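Local coordinates for CrtC domain-containing protein (Fusarium vanettenii 77-13-4, PDB 7A0Q) that probably adds water to the plant phytoalexin kievitone, an isoflavonoid antifungal, and so detoxifies it for the fungus, at residues 267-272 and 286-291; 297-302 and 320-325; 223-228 and 334-339; 275-280 and 305-310. All blocks are in the same frame, centred on the assembly; numbering follows the deposited sequence.

Contact 1: residues 267-272 and 286-291; sequences TPIYKR and DWKLKI. With NAG (2-acetamido-2-deoxy-beta-D-glucopyranose), chain C.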
loop_
_atom_site.group_PDB
_atom_site.type_symbol
_atom_site.label_atom_id
_atom_site.label_comp_id
_atom_site.label_asym_id
_atom_site.label_seq_id
_atom_site.Cartn_x
_atom_site.Cartn_y
_atom_site.Cartn_z
ATOM N N THR A 267 14.574 2.775 -12.564
ATOM C CA THR A 267 15.976 3.027 -12.225
ATOM C C THR A 267 16.096 3.280 -10.732
ATOM O O THR A 267 15.664 4.349 -10.251
ATOM C CB THR A 267 16.538 4.213 -13.002
ATOM O OG1 THR A 267 16.451 3.949 -14.406
ATOM C CG2 THR A 267 18.017 4.434 -12.631
ATOM N N PRO A 268 16.651 2.349 -9.963
ATOM C CA PRO A 268 16.927 2.637 -8.553
ATOM C C PRO A 268 18.228 3.417 -8.428
ATOM O O PRO A 268 19.216 3.132 -9.111
ATOM C CB PRO A 268 17.043 1.242 -7.931
ATOM C CG PRO A 268 17.611 0.403 -9.059
ATOM C CD PRO A 268 17.082 0.993 -10.352
ATOM N N ILE A 269 18.222 4.415 -7.551
ATOM C CA ILE A 269 19.344 5.334 -7.407
ATOM C C ILE A 269 19.903 5.197 -6.001
ATOM O O ILE A 269 19.159 5.292 -5.017
ATOM C CB ILE A 269 18.924 6.783 -7.707
ATOM C CG1 ILE A 269 18.432 6.884 -9.153
ATOM C CG2 ILE A 269 20.096 7.741 -7.496
ATOM C CD1 ILE A 269 17.678 8.142 -9.465
ATOM N N TYR A 270 21.215 4.962 -5.910
ATOM C CA TYR A 270 21.856 4.637 -4.644
ATOM C C TYR A 270 22.782 5.746 -4.149
ATOM O O TYR A 270 23.657 5.487 -3.316
ATOM C CB TYR A 270 22.623 3.321 -4.759
ATOM C CG TYR A 270 21.764 2.079 -4.903
ATOM C CD1 TYR A 270 21.257 1.700 -6.142
ATOM C CD2 TYR A 270 21.479 1.273 -3.807
ATOM C CE1 TYR A 270 20.485 0.552 -6.281
ATOM C CE2 TYR A 270 20.710 0.129 -3.935
ATOM C CZ TYR A 270 20.214 -0.226 -5.173
ATOM O OH TYR A 270 19.450 -1.364 -5.294
ATOM N N LYS A 271 22.613 6.979 -4.637
ATOM C CA LYS A 271 23.314 8.101 -4.022
ATOM C C LYS A 271 22.991 8.184 -2.537
ATOM O O LYS A 271 23.873 8.445 -1.713
ATOM C CB LYS A 271 22.954 9.412 -4.719
ATOM C CG LYS A 271 23.452 9.535 -6.150
ATOM C CD LYS A 271 22.534 10.429 -6.975
ATOM C CE LYS A 271 23.199 11.755 -7.329
ATOM N NZ LYS A 271 22.304 12.628 -8.145
ATOM N N ARG A 272 21.730 7.947 -2.181
ATOM C CA ARG A 272 21.284 7.836 -0.799
ATOM C C ARG A 272 20.788 6.419 -0.565
ATOM O O ARG A 272 20.104 5.843 -1.416
ATOM C CB ARG A 272 20.164 8.822 -0.484
ATOM C CG ARG A 272 20.454 10.266 -0.840
ATOM C CD ARG A 272 19.362 11.180 -0.311
ATOM N NE ARG A 272 18.034 10.747 -0.737
ATOM C CZ ARG A 272 16.958 10.757 0.044
ATOM N NH1 ARG A 272 17.050 11.179 1.297
ATOM N NH2 ARG A 272 15.788 10.346 -0.428
ATOM N N ASP A 286 16.143 6.804 -3.772
ATOM C CA ASP A 286 15.617 7.636 -4.844
ATOM C C ASP A 286 15.424 6.753 -6.065
ATOM O O ASP A 286 16.054 5.705 -6.188
ATOM C CB ASP A 286 16.551 8.815 -5.181
ATOM C CG ASP A 286 16.774 9.735 -3.992
ATOM O OD1 ASP A 286 15.989 10.689 -3.812
ATOM O OD2 ASP A 286 17.722 9.488 -3.221
ATOM N N TRP A 287 14.527 7.179 -6.956
ATOM C CA TRP A 287 14.173 6.380 -8.125
ATOM C C TRP A 287 13.816 7.295 -9.285
ATOM O O TRP A 287 13.417 8.450 -9.101
ATOM C CB TRP A 287 12.977 5.435 -7.848
ATOM C CG TRP A 287 13.184 4.493 -6.710
ATOM C CD1 TRP A 287 13.600 3.196 -6.781
ATOM C CD2 TRP A 287 12.990 4.778 -5.324
ATOM N NE1 TRP A 287 13.690 2.661 -5.519
ATOM C CE2 TRP A 287 13.319 3.612 -4.606
ATOM C CE3 TRP A 287 12.569 5.909 -4.619
ATOM C CZ2 TRP A 287 13.250 3.547 -3.214
ATOM C CZ3 TRP A 287 12.497 5.841 -3.239
ATOM C CH2 TRP A 287 12.835 4.665 -2.551
ATOM N N LYS A 288 13.930 6.743 -10.490
ATOM C CA LYS A 288 13.299 7.302 -11.673
ATOM C C LYS A 288 12.356 6.268 -12.270
ATOM O O LYS A 288 12.682 5.077 -12.321
ATOM C CB LYS A 288 14.342 7.731 -12.719
ATOM C CG LYS A 288 15.031 9.050 -12.382
ATOM C CD LYS A 288 16.001 9.487 -13.476
ATOM C CE LYS A 288 17.277 10.072 -12.884
ATOM N NZ LYS A 288 17.973 11.000 -13.826
ATOM N N LEU A 289 11.188 6.732 -12.719
ATOM C CA LEU A 289 10.251 5.917 -13.481
ATOM C C LEU A 289 9.923 6.639 -14.773
ATOM O O LEU A 289 9.613 7.833 -14.758
ATOM C CB LEU A 289 8.954 5.659 -12.713
ATOM C CG LEU A 289 9.046 4.905 -11.388
ATOM C CD1 LEU A 289 7.725 5.018 -10.623
ATOM C CD2 LEU A 289 9.406 3.448 -11.606
ATOM N N LYS A 290 9.973 5.914 -15.880
ATOM C CA LYS A 290 9.523 6.412 -17.174
ATOM C C LYS A 290 8.347 5.524 -17.562
ATOM O O LYS A 290 8.553 4.360 -17.907
ATOM C CB LYS A 290 10.656 6.327 -18.193
ATOM C CG LYS A 290 10.298 6.668 -19.613
ATOM C CD LYS A 290 11.540 7.100 -20.382
ATOM C CE LYS A 290 11.166 7.864 -21.633
ATOM N NZ LYS A 290 10.059 8.817 -21.352
ATOM N N ILE A 291 7.121 6.038 -17.471
ATOM C CA ILE A 291 5.929 5.247 -17.780
ATOM C C ILE A 291 5.537 5.508 -19.233
ATOM O O ILE A 291 5.209 6.644 -19.602
ATOM C CB ILE A 291 4.775 5.561 -16.812
ATOM C CG1 ILE A 291 5.241 5.334 -15.367
ATOM C CG2 ILE A 291 3.567 4.665 -17.138
ATOM C CD1 ILE A 291 4.194 5.699 -14.287
HETATM C C1 NAG C . 20.389 -5.313 -8.081
HETATM C C2 NAG C . 21.451 -6.022 -8.908
HETATM C C3 NAG C . 22.787 -5.305 -8.763
HETATM C C4 NAG C . 22.629 -3.825 -9.089
HETATM C C5 NAG C . 21.464 -3.213 -8.306
HETATM C C6 NAG C . 21.134 -1.809 -8.754
HETATM C C7 NAG C . 20.867 -8.399 -9.094
HETATM C C8 NAG C . 21.111 -9.776 -8.566
HETATM N N2 NAG C . 21.569 -7.417 -8.515
HETATM O O3 NAG C . 23.728 -5.899 -9.653
HETATM O O4 NAG C . 23.825 -3.123 -8.768
HETATM O O5 NAG C . 20.275 -3.991 -8.505
HETATM O O6 NAG C . 20.641 -1.804 -10.087
HETATM O O7 NAG C . 20.069 -8.181 -10.006
HETATM O O HOH W 1 13.930 4.941 -15.320
HETATM O O HOH W 2 19.690 7.732 -4.064
#
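Arg272 reaches back across the hairpin to clamp Asp286, although its own chain has already turned a corner at Lys271 and Arg272. A bend at chi3 (-53°) brings NE to Asp286 OD2, 2.8 Å away, in a nearly straight salt-bridge bond. The carboxylate offers its syn lone pair, and OD2 lies at the edge of the guanidinium, close to its plane. The two planes are still twisted 54° apart, and the second bond, NH2 to OD1, is weak. Asp286 OD1 has a stronger partner in Ser300 OG on the next strand, while Arg272 NH2 also binds Ser301 O. Water 2 accepts from Arg272 N and probably donates to Asp286 OD2. These links tie the corner at the end of the antiparallel hairpin 259-275/282-291 to strands 282-291 and 295-308 of the lipocalin-like barrel. Thr267 N to Lys288 O and Lys288 N to Thr267 O are hydrogen bonds, both 3.0 Å. Ile269 N donates to Asp286 O at 2.9 Å. On the Ile269 side of the sheet, Ile269 CD1 packs against Lys288 CE at 3.9 Å. On the other face, Pro268 CB sits 4.1 Å from Trp287 CD1, and the indole meets Phe222 edge-to-face within the barrel. Tyr270 turns away from 286-291, and its CE1 touches C6 of the attached N-acetylglucosamine at 3.5 Å.

Contact 2: residues 297-302 and 320-325; sequences FKLSSY and GFITFS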
loop_
_atom_site.group_PDB
_atom_site.type_symbol
_atom_site.label_atom_id
_atom_site.label_comp_id
_atom_site.label_asym_id
_atom_site.label_seq_id
_atom_site.Cartn_x
_atom_site.Cartn_y
_atom_site.Cartn_z
ATOM N N PHE A 297 9.094 10.449 -13.911
ATOM C CA PHE A 297 9.015 10.848 -12.514
ATOM C C PHE A 297 10.349 10.644 -11.821
ATOM O O PHE A 297 11.060 9.672 -12.093
ATOM C CB PHE A 297 7.918 10.058 -11.782
ATOM C CG PHE A 297 6.590 10.096 -12.480
ATOM C CD1 PHE A 297 5.671 11.087 -12.185
ATOM C CD2 PHE A 297 6.284 9.167 -13.468
ATOM C CE1 PHE A 297 4.449 11.138 -12.847
ATOM C CE2 PHE A 297 5.072 9.213 -14.136
ATOM C CZ PHE A 297 4.152 10.191 -13.826
ATOM N N LYS A 298 10.669 11.569 -10.915
ATOM C CA LYS A 298 11.841 11.501 -10.052
ATOM C C LYS A 298 11.321 11.420 -8.624
ATOM O O LYS A 298 10.698 12.368 -8.141
ATOM C CB LYS A 298 12.730 12.732 -10.250
ATOM C CG LYS A 298 13.895 12.835 -9.286
ATOM C CD LYS A 298 14.895 11.700 -9.465
ATOM C CE LYS A 298 15.194 11.005 -8.141
ATOM N NZ LYS A 298 15.429 11.972 -7.019
ATOM N N LEU A 299 11.560 10.294 -7.955
ATOM C CA LEU A 299 10.931 9.999 -6.672
ATOM C C LEU A 299 11.983 9.889 -5.574
ATOM O O LEU A 299 13.087 9.387 -5.803
ATOM C CB LEU A 299 10.108 8.702 -6.763
ATOM C CG LEU A 299 9.238 8.554 -8.020
ATOM C CD1 LEU A 299 9.905 7.706 -9.122
ATOM C CD2 LEU A 299 7.847 8.003 -7.656
ATOM N N SER A 300 11.632 10.348 -4.373
ATOM C CA SER A 300 12.583 10.398 -3.267
ATOM C C SER A 300 11.916 9.964 -1.975
ATOM O O SER A 300 10.835 10.455 -1.636
ATOM C CB SER A 300 13.159 11.806 -3.101
ATOM O OG SER A 300 13.767 12.227 -4.307
ATOM N N SER A 301 12.569 9.065 -1.251
ATOM C CA SER A 301 12.061 8.684 0.056
ATOM C C SER A 301 12.128 9.880 1.003
ATOM O O SER A 301 13.105 10.637 1.008
ATOM C CB SER A 301 12.847 7.503 0.613
ATOM O OG SER A 301 12.275 7.052 1.830
ATOM N N TYR A 302 11.073 10.047 1.802
ATOM C CA TYR A 302 10.933 11.232 2.651
ATOM C C TYR A 302 11.987 11.267 3.754
ATOM O O TYR A 302 12.484 12.341 4.116
ATOM C CB TYR A 302 9.532 11.245 3.253
ATOM C CG TYR A 302 9.091 12.546 3.887
ATOM C CD1 TYR A 302 8.644 13.608 3.106
ATOM C CD2 TYR A 302 9.081 12.695 5.266
ATOM C CE1 TYR A 302 8.217 14.792 3.687
ATOM C CE2 TYR A 302 8.657 13.869 5.853
ATOM C CZ TYR A 302 8.229 14.913 5.056
ATOM O OH TYR A 302 7.798 16.083 5.639
ATOM N N GLY A 320 7.848 3.066 2.668
ATOM C CA GLY A 320 8.249 4.441 2.867
ATOM C C GLY A 320 7.390 5.476 2.175
ATOM O O GLY A 320 7.051 5.347 0.995
ATOM N N PHE A 321 7.028 6.513 2.920
ATOM C CA PHE A 321 6.452 7.706 2.315
ATOM C C PHE A 321 7.466 8.329 1.364
ATOM O O PHE A 321 8.653 8.423 1.683
ATOM C CB PHE A 321 6.072 8.701 3.414
ATOM C CG PHE A 321 5.390 9.938 2.922
ATOM C CD1 PHE A 321 4.200 9.865 2.214
ATOM C CD2 PHE A 321 5.929 11.192 3.195
ATOM C CE1 PHE A 321 3.561 11.019 1.777
ATOM C CE2 PHE A 321 5.301 12.351 2.762
ATOM C CZ PHE A 321 4.114 12.275 2.053
ATOM N N ILE A 322 6.995 8.739 0.186
ATOM C CA ILE A 322 7.848 9.322 -0.846
ATOM C C ILE A 322 7.166 10.557 -1.417
ATOM O O ILE A 322 5.938 10.695 -1.374
ATOM C CB ILE A 322 8.167 8.324 -1.990
ATOM C CG1 ILE A 322 6.878 7.922 -2.720
ATOM C CG2 ILE A 322 8.927 7.097 -1.469
ATOM C CD1 ILE A 322 7.102 7.101 -3.996
ATOM N N THR A 323 7.974 11.468 -1.960
ATOM C CA THR A 323 7.480 12.573 -2.767
ATOM C C THR A 323 8.118 12.484 -4.144
ATOM O O THR A 323 9.131 11.804 -4.335
ATOM C CB THR A 323 7.791 13.943 -2.139
ATOM O OG1 THR A 323 9.212 14.090 -2.030
ATOM C CG2 THR A 323 7.156 14.077 -0.753
ATOM N N PHE A 324 7.515 13.151 -5.122
ATOM C CA PHE A 324 8.088 13.076 -6.454
ATOM C C PHE A 324 7.711 14.304 -7.264
ATOM O O PHE A 324 6.733 15.002 -6.978
ATOM C CB PHE A 324 7.676 11.787 -7.199
ATOM C CG PHE A 324 6.198 11.668 -7.474
ATOM C CD1 PHE A 324 5.357 11.034 -6.568
ATOM C CD2 PHE A 324 5.655 12.162 -8.650
ATOM C CE1 PHE A 324 4.000 10.916 -6.825
ATOM C CE2 PHE A 324 4.301 12.051 -8.912
ATOM C CZ PHE A 324 3.468 11.428 -7.991
ATOM N N SER A 325 8.525 14.558 -8.277
ATOM C CA SER A 325 8.221 15.489 -9.342
ATOM C C SER A 325 8.295 14.734 -10.658
ATOM O O SER A 325 8.812 13.615 -10.735
ATOM C CB SER A 325 9.199 16.674 -9.349
ATOM O OG SER A 325 10.520 16.219 -9.585
HETATM O O HOH W 3 10.720 13.002 -0.212
#
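Tyr302 and Phe321 meet as a T-shaped pair at one end of this strand pairing. The edge of Phe321 points to the face of Tyr302, with CD2 3.5 Å from Tyr302 CG and the planes at 60°. Both rings swing out with CG anti to the backbone N (chi1 -166° and -176°), and the two side chains lie alongside each other. Thr323 CG2 sits at the edge of the Tyr302 ring. The far end of that ring is held by Tyr302 OH bonding to Leu95 O, and Phe321 also meets Phe26 edge-to-face. At the other end Phe324 has CG in the crowded position between backbone N and carbonyl carbon. There it runs side by side with both Leu299 and Phe297. Leu299 CG lies 3.7 Å from Phe324 CB, and Phe297 CD1 is 3.7 Å from Phe324 CE2. Ile322 completes the row through CD1, which is 3.8 Å from Leu299 CD2. Leu224 and Phe222 of the first barrel strand reach the same apolar cluster. The backbones are joined by five bonds, among them Lys298 N to Ser325 O at 2.8 Å. Water 3 donates to Ser300 O and is also hydrogen-bonded to Thr323 OG1. This is an antiparallel hairpin between neighbouring strands 295-308 and 317-328, with Leu299, Ile322 and Phe324 on its inner face, as in the wall of a lipocalin-type barrel.

Contact 3: residues 223-228 and 334-339; sequences QLHIPS and QGYGLV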
loop_
_atom_site.group_PDB
_atom_site.type_symbol
_atom_site.label_atom_id
_atom_site.label_comp_id
_atom_site.label_asym_id
_atom_site.label_seq_id
_atom_site.Cartn_x
_atom_site.Cartn_y
_atom_site.Cartn_z
ATOM N N GLN A 223 2.994 3.310 -5.080
ATOM C CA GLN A 223 1.623 3.787 -4.950
ATOM C C GLN A 223 1.693 5.305 -5.054
ATOM O O GLN A 223 2.226 5.955 -4.152
ATOM C CB GLN A 223 1.046 3.352 -3.604
ATOM C CG GLN A 223 -0.339 3.898 -3.333
ATOM C CD GLN A 223 -0.614 4.131 -1.859
ATOM O OE1 GLN A 223 -1.083 5.204 -1.480
ATOM N NE2 GLN A 223 -0.350 3.122 -1.021
ATOM N N LEU A 224 1.177 5.880 -6.142
ATOM C CA LEU A 224 1.397 7.300 -6.411
ATOM C C LEU A 224 0.095 8.087 -6.513
ATOM O O LEU A 224 -0.879 7.639 -7.132
ATOM C CB LEU A 224 2.210 7.502 -7.696
ATOM C CG LEU A 224 3.516 6.706 -7.782
ATOM C CD1 LEU A 224 4.199 6.958 -9.128
ATOM C CD2 LEU A 224 4.461 7.007 -6.594
ATOM N N HIS A 225 0.117 9.293 -5.943
ATOM C CA HIS A 225 -0.973 10.262 -6.022
ATOM C C HIS A 225 -0.462 11.546 -6.664
ATOM O O HIS A 225 0.646 11.995 -6.357
ATOM C CB HIS A 225 -1.537 10.593 -4.634
ATOM C CG HIS A 225 -1.979 9.387 -3.869
ATOM N ND1 HIS A 225 -3.299 9.002 -3.783
ATOM C CD2 HIS A 225 -1.267 8.446 -3.206
ATOM C CE1 HIS A 225 -3.386 7.889 -3.072
ATOM N NE2 HIS A 225 -2.163 7.525 -2.722
ATOM N N ILE A 226 -1.265 12.117 -7.560
ATOM C CA ILE A 226 -0.949 13.398 -8.198
ATOM C C ILE A 226 -2.093 14.356 -7.881
ATOM O O ILE A 226 -3.110 14.370 -8.591
ATOM C CB ILE A 226 -0.731 13.242 -9.713
ATOM C CG1 ILE A 226 0.395 12.239 -9.972
ATOM C CG2 ILE A 226 -0.398 14.606 -10.352
ATOM C CD1 ILE A 226 0.562 11.848 -11.440
ATOM N N PRO A 227 -1.974 15.150 -6.813
ATOM C CA PRO A 227 -3.131 15.911 -6.299
ATOM C C PRO A 227 -3.845 16.802 -7.305
ATOM O O PRO A 227 -5.048 17.047 -7.136
ATOM C CB PRO A 227 -2.513 16.739 -5.165
ATOM C CG PRO A 227 -1.384 15.885 -4.663
ATOM C CD PRO A 227 -0.843 15.143 -5.868
ATOM N N SER A 228 -3.179 17.290 -8.342
ATOM C CA SER A 228 -3.952 18.102 -9.281
ATOM C C SER A 228 -4.889 17.281 -10.174
ATOM O O SER A 228 -5.607 17.869 -10.993
ATOM C CB SER A 228 -3.007 18.932 -10.147
ATOM O OG SER A 228 -2.110 18.102 -10.870
ATOM N N GLN A 334 3.672 17.238 -9.549
ATOM C CA GLN A 334 4.312 16.770 -8.330
ATOM C C GLN A 334 3.296 15.945 -7.553
ATOM O O GLN A 334 2.085 16.046 -7.774
ATOM C CB GLN A 334 4.838 17.934 -7.479
ATOM C CG GLN A 334 3.761 18.896 -7.034
ATOM C CD GLN A 334 4.309 20.041 -6.199
ATOM O OE1 GLN A 334 5.378 20.578 -6.485
ATOM N NE2 GLN A 334 3.581 20.408 -5.154
ATOM N N GLY A 335 3.793 15.109 -6.653
ATOM C CA GLY A 335 2.887 14.326 -5.843
ATOM C C GLY A 335 3.609 13.601 -4.739
ATOM O O GLY A 335 4.765 13.897 -4.429
ATOM N N TYR A 336 2.904 12.633 -4.153
ATOM C CA TYR A 336 3.399 11.883 -3.010
ATOM C C TYR A 336 2.838 10.472 -3.102
ATOM O O TYR A 336 1.972 10.176 -3.929
ATOM C CB TYR A 336 2.989 12.542 -1.685
ATOM C CG TYR A 336 1.484 12.592 -1.506
ATOM C CD1 TYR A 336 0.785 11.501 -0.984
ATOM C CD2 TYR A 336 0.755 13.720 -1.873
ATOM C CE1 TYR A 336 -0.599 11.529 -0.846
ATOM C CE2 TYR A 336 -0.626 13.765 -1.723
ATOM C CZ TYR A 336 -1.296 12.667 -1.214
ATOM O OH TYR A 336 -2.660 12.699 -1.070
ATOM N N GLY A 337 3.327 9.605 -2.226
ATOM C CA GLY A 337 2.807 8.249 -2.188
ATOM C C GLY A 337 3.667 7.370 -1.322
ATOM O O GLY A 337 4.227 7.821 -0.319
ATOM N N LEU A 338 3.776 6.107 -1.725
ATOM C CA LEU A 338 4.517 5.133 -0.937
ATOM C C LEU A 338 5.311 4.216 -1.855
ATOM O O LEU A 338 4.855 3.862 -2.949
ATOM C CB LEU A 338 3.568 4.313 -0.046
ATOM C CG LEU A 338 4.210 3.229 0.832
ATOM C CD1 LEU A 338 3.554 3.182 2.206
ATOM C CD2 LEU A 338 4.145 1.853 0.140
ATOM N N VAL A 339 6.516 3.855 -1.414
ATOM C CA VAL A 339 7.309 2.815 -2.054
ATOM C C VAL A 339 7.392 1.629 -1.107
ATOM O O VAL A 339 7.620 1.794 0.101
ATOM C CB VAL A 339 8.711 3.308 -2.457
ATOM C CG1 VAL A 339 9.523 3.721 -1.241
ATOM C CG2 VAL A 339 9.416 2.214 -3.241
HETATM O O HOH W 4 -0.099 17.720 -7.939
HETATM O O HOH W 5 0.813 18.557 -10.137
#
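Gln223 and Leu338 form a hydrogen-bonded antiparallel pair: Gln223 N to Leu338 O and Leu338 N to Gln223 O are both 2.9 Å. His225 N also binds Tyr336 O at 2.9 Å, but the return bond from Tyr336 N to His225 O is longer, at 3.2 Å. The imidazole is fixed as well. Its NE2 donates to Gln223 OE1 at 2.8 Å, and the acceptor lies in the ring plane. The bond lands on a lone pair of the amide oxygen, and it helps to set the rotation of both groups. Tyr64 OH is a further partner of Gln223 OE1, Ser62 OG bonds to Gln223 NE2, and Lys232 NZ bonds to His225 ND1. Outward from these bonds, His225 CB stands over one face of Tyr336, 4.2 Å from the ring centroid. The two rings are nearly parallel (16°) but slid apart, so they barely overlap. Tyr336 OH ends on His202 NE2 of strand 202-210, outside this barrel. Pro227 CG leans on the same phenol ring at CE2, 3.7 Å away. Gly337 CA comes 3.1 Å from Gln223 O in a CA-H...O contact. Beyond the strand end, waters 4 and 5 bridge Ser228 to the backbone of Gln334. The first and last strands of the lipocalin-like domain, 218-225 and 331-343, are paired here, which is the seam that closes an eight-stranded up-and-down barrel.

Contact 4: residues 275-280 and 305-310; sequences ESATGR and DQELVG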
loop_
_atom_site.group_PDB
_atom_site.type_symbol
_atom_site.label_atom_id
_atom_site.label_comp_id
_atom_site.label_asym_id
_atom_site.label_seq_id
_atom_site.Cartn_x
_atom_site.Cartn_y
_atom_site.Cartn_z
ATOM N N GLU A 275 20.697 1.067 5.021
ATOM C CA GLU A 275 21.021 -0.326 5.290
ATOM C C GLU A 275 19.976 -0.932 6.215
ATOM O O GLU A 275 19.650 -0.358 7.256
ATOM C CB GLU A 275 22.418 -0.459 5.904
ATOM C CG GLU A 275 23.547 -0.001 4.996
ATOM C CD GLU A 275 23.834 -0.982 3.874
ATOM O OE1 GLU A 275 23.305 -2.115 3.910
ATOM O OE2 GLU A 275 24.603 -0.629 2.946
ATOM N N SER A 276 19.454 -2.092 5.823
ATOM C CA SER A 276 18.475 -2.808 6.627
ATOM C C SER A 276 19.033 -3.135 8.005
ATOM O O SER A 276 20.208 -3.483 8.154
ATOM C CB SER A 276 18.065 -4.098 5.920
ATOM O OG SER A 276 17.194 -4.860 6.734
ATOM N N ALA A 277 18.171 -3.045 9.020
ATOM C CA ALA A 277 18.547 -3.499 10.352
ATOM C C ALA A 277 18.876 -4.986 10.381
ATOM O O ALA A 277 19.557 -5.439 11.308
ATOM C CB ALA A 277 17.424 -3.197 11.351
ATOM N N THR A 278 18.406 -5.759 9.399
ATOM C CA THR A 278 18.717 -7.182 9.341
ATOM C C THR A 278 20.139 -7.446 8.885
ATOM O O THR A 278 20.611 -8.579 9.022
ATOM C CB THR A 278 17.767 -7.916 8.394
ATOM O OG1 THR A 278 18.036 -7.500 7.049
ATOM C CG2 THR A 278 16.297 -7.633 8.743
ATOM N N GLY A 279 20.815 -6.439 8.344
ATOM C CA GLY A 279 22.123 -6.611 7.758
ATOM C C GLY A 279 22.130 -7.252 6.390
ATOM O O GLY A 279 23.214 -7.490 5.843
ATOM N N ARG A 280 20.961 -7.522 5.805
ATOM C CA ARG A 280 20.892 -8.378 4.628
ATOM C C ARG A 280 20.809 -7.626 3.312
ATOM O O ARG A 280 21.056 -8.230 2.264
ATOM C CB ARG A 280 19.685 -9.319 4.725
ATOM C CG ARG A 280 19.673 -10.171 5.962
ATOM C CD ARG A 280 20.617 -11.348 5.827
ATOM N NE ARG A 280 20.275 -12.400 6.777
ATOM C CZ ARG A 280 20.843 -13.600 6.800
ATOM N NH1 ARG A 280 21.788 -13.901 5.921
ATOM N NH2 ARG A 280 20.469 -14.497 7.704
ATOM N N ASP A 305 15.067 5.983 7.410
ATOM C CA ASP A 305 14.583 4.791 8.106
ATOM C C ASP A 305 13.060 4.735 8.006
ATOM O O ASP A 305 12.350 5.474 8.692
ATOM C CB ASP A 305 15.045 4.797 9.559
ATOM C CG ASP A 305 14.539 3.594 10.350
ATOM O OD1 ASP A 305 13.991 2.643 9.745
ATOM O OD2 ASP A 305 14.698 3.600 11.590
ATOM N N GLN A 306 12.559 3.848 7.147
ATOM C CA GLN A 306 11.133 3.514 7.081
ATOM C C GLN A 306 10.974 2.016 6.847
ATOM O O GLN A 306 10.189 1.568 6.008
ATOM C CB GLN A 306 10.412 4.314 5.996
ATOM C CG GLN A 306 10.586 5.825 6.102
ATOM C CD GLN A 306 9.704 6.583 5.133
ATOM O OE1 GLN A 306 8.494 6.657 5.311
ATOM N NE2 GLN A 306 10.309 7.138 4.084
ATOM N N GLU A 307 11.727 1.218 7.609
ATOM C CA GLU A 307 11.775 -0.230 7.438
ATOM C C GLU A 307 11.004 -0.944 8.544
ATOM O O GLU A 307 11.287 -0.756 9.734
ATOM C CB GLU A 307 13.220 -0.727 7.418
ATOM C CG GLU A 307 13.310 -2.222 7.174
ATOM C CD GLU A 307 14.724 -2.750 7.341
ATOM O OE1 GLU A 307 15.459 -2.221 8.206
ATOM O OE2 GLU A 307 15.083 -3.690 6.609
ATOM N N LEU A 308 10.043 -1.773 8.143
ATOM C CA LEU A 308 9.419 -2.739 9.037
ATOM C C LEU A 308 10.365 -3.922 9.189
ATOM O O LEU A 308 10.670 -4.598 8.202
ATOM C CB LEU A 308 8.076 -3.200 8.469
ATOM C CG LEU A 308 7.097 -2.106 8.033
ATOM C CD1 LEU A 308 5.866 -2.693 7.375
ATOM C CD2 LEU A 308 6.689 -1.309 9.232
ATOM N N VAL A 309 10.828 -4.179 10.410
ATOM C CA VAL A 309 11.910 -5.131 10.649
ATOM C C VAL A 309 11.323 -6.439 11.158
ATOM O O VAL A 309 10.806 -6.514 12.279
ATOM C CB VAL A 309 12.941 -4.580 11.637
ATOM C CG1 VAL A 309 14.033 -5.619 11.858
ATOM C CG2 VAL A 309 13.519 -3.282 11.118
ATOM N N GLY A 310 11.437 -7.487 10.347
ATOM C CA GLY A 310 10.960 -8.799 10.714
ATOM C C GLY A 310 12.106 -9.715 11.106
ATOM O O GLY A 310 13.271 -9.333 11.122
#
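Glu307 points its carboxylate straight at the turn formed by Ser276 to Gly279 and takes hold of two atoms there. Its chain is extended, with CG anti to the backbone N (chi1 -177°). This carries the acid across from a backbone whose Glu307 CA is 7.2 Å from Ser276 CA. OE1 accepts from Ala277 N at 2.9 Å, using its syn lone pair in a nearly straight bond. OE2 faces Ser276 OG, with the hydroxyl as donor. That separation, 2.4 Å, is very short, so its exact length is doubtful. Ser276 OG is anti to its backbone N and also accepts from Thr278 OG1 at 2.8 Å. It takes Thr278 N too, at 3.1 Å, which makes an ST turn. This overlaps a type I beta turn, Ser276 to Gly279, closed by Gly279 N to Ser276 O. A second ST turn runs on from Thr278 OG1 to Arg280 N. Beside the acid, the contact is apolar. Ala277 CB meets the CG2 branch of Val309 at 3.9 Å, and Thr278 CG2 lies near Val309 CG1 at 4.3 Å. The loop joins strands 259-275 and 282-291, while Glu307 is at the end of strand 295-308. Tyr283 OH of strand 282-291 also bonds to Glu307 OE2. Val309 N is held by Gln102 of strand 100-107, and Thr278 packs on Trp346 near the C-terminus.

Overall arrangement
Contacts 1 to 3 pair strands of one eight-stranded barrel, and contact 4 joins a loop of it to the end of a strand. Contact 3 joins the first and last strands, and the other three lie within the stretch of chain between them. Contacts 1 and 2 have centres about 9 Å apart and meet on neighbouring strands, 282-291 and 295-308, where Leu289 O is 2.8 Å from Phe297 N. Contacts 2 and 3 are about 8 Å apart between centres and meet through Phe324 N and Gly335 O at 2.9 Å. Contact 4 is farther off, its centre about 24 Å from that of contact 3, but Gln306 OE1 reaches Phe321 N of contact 2 at 2.8 Å. The sugar touching contact 1 marks a glycan, not a binding pocket.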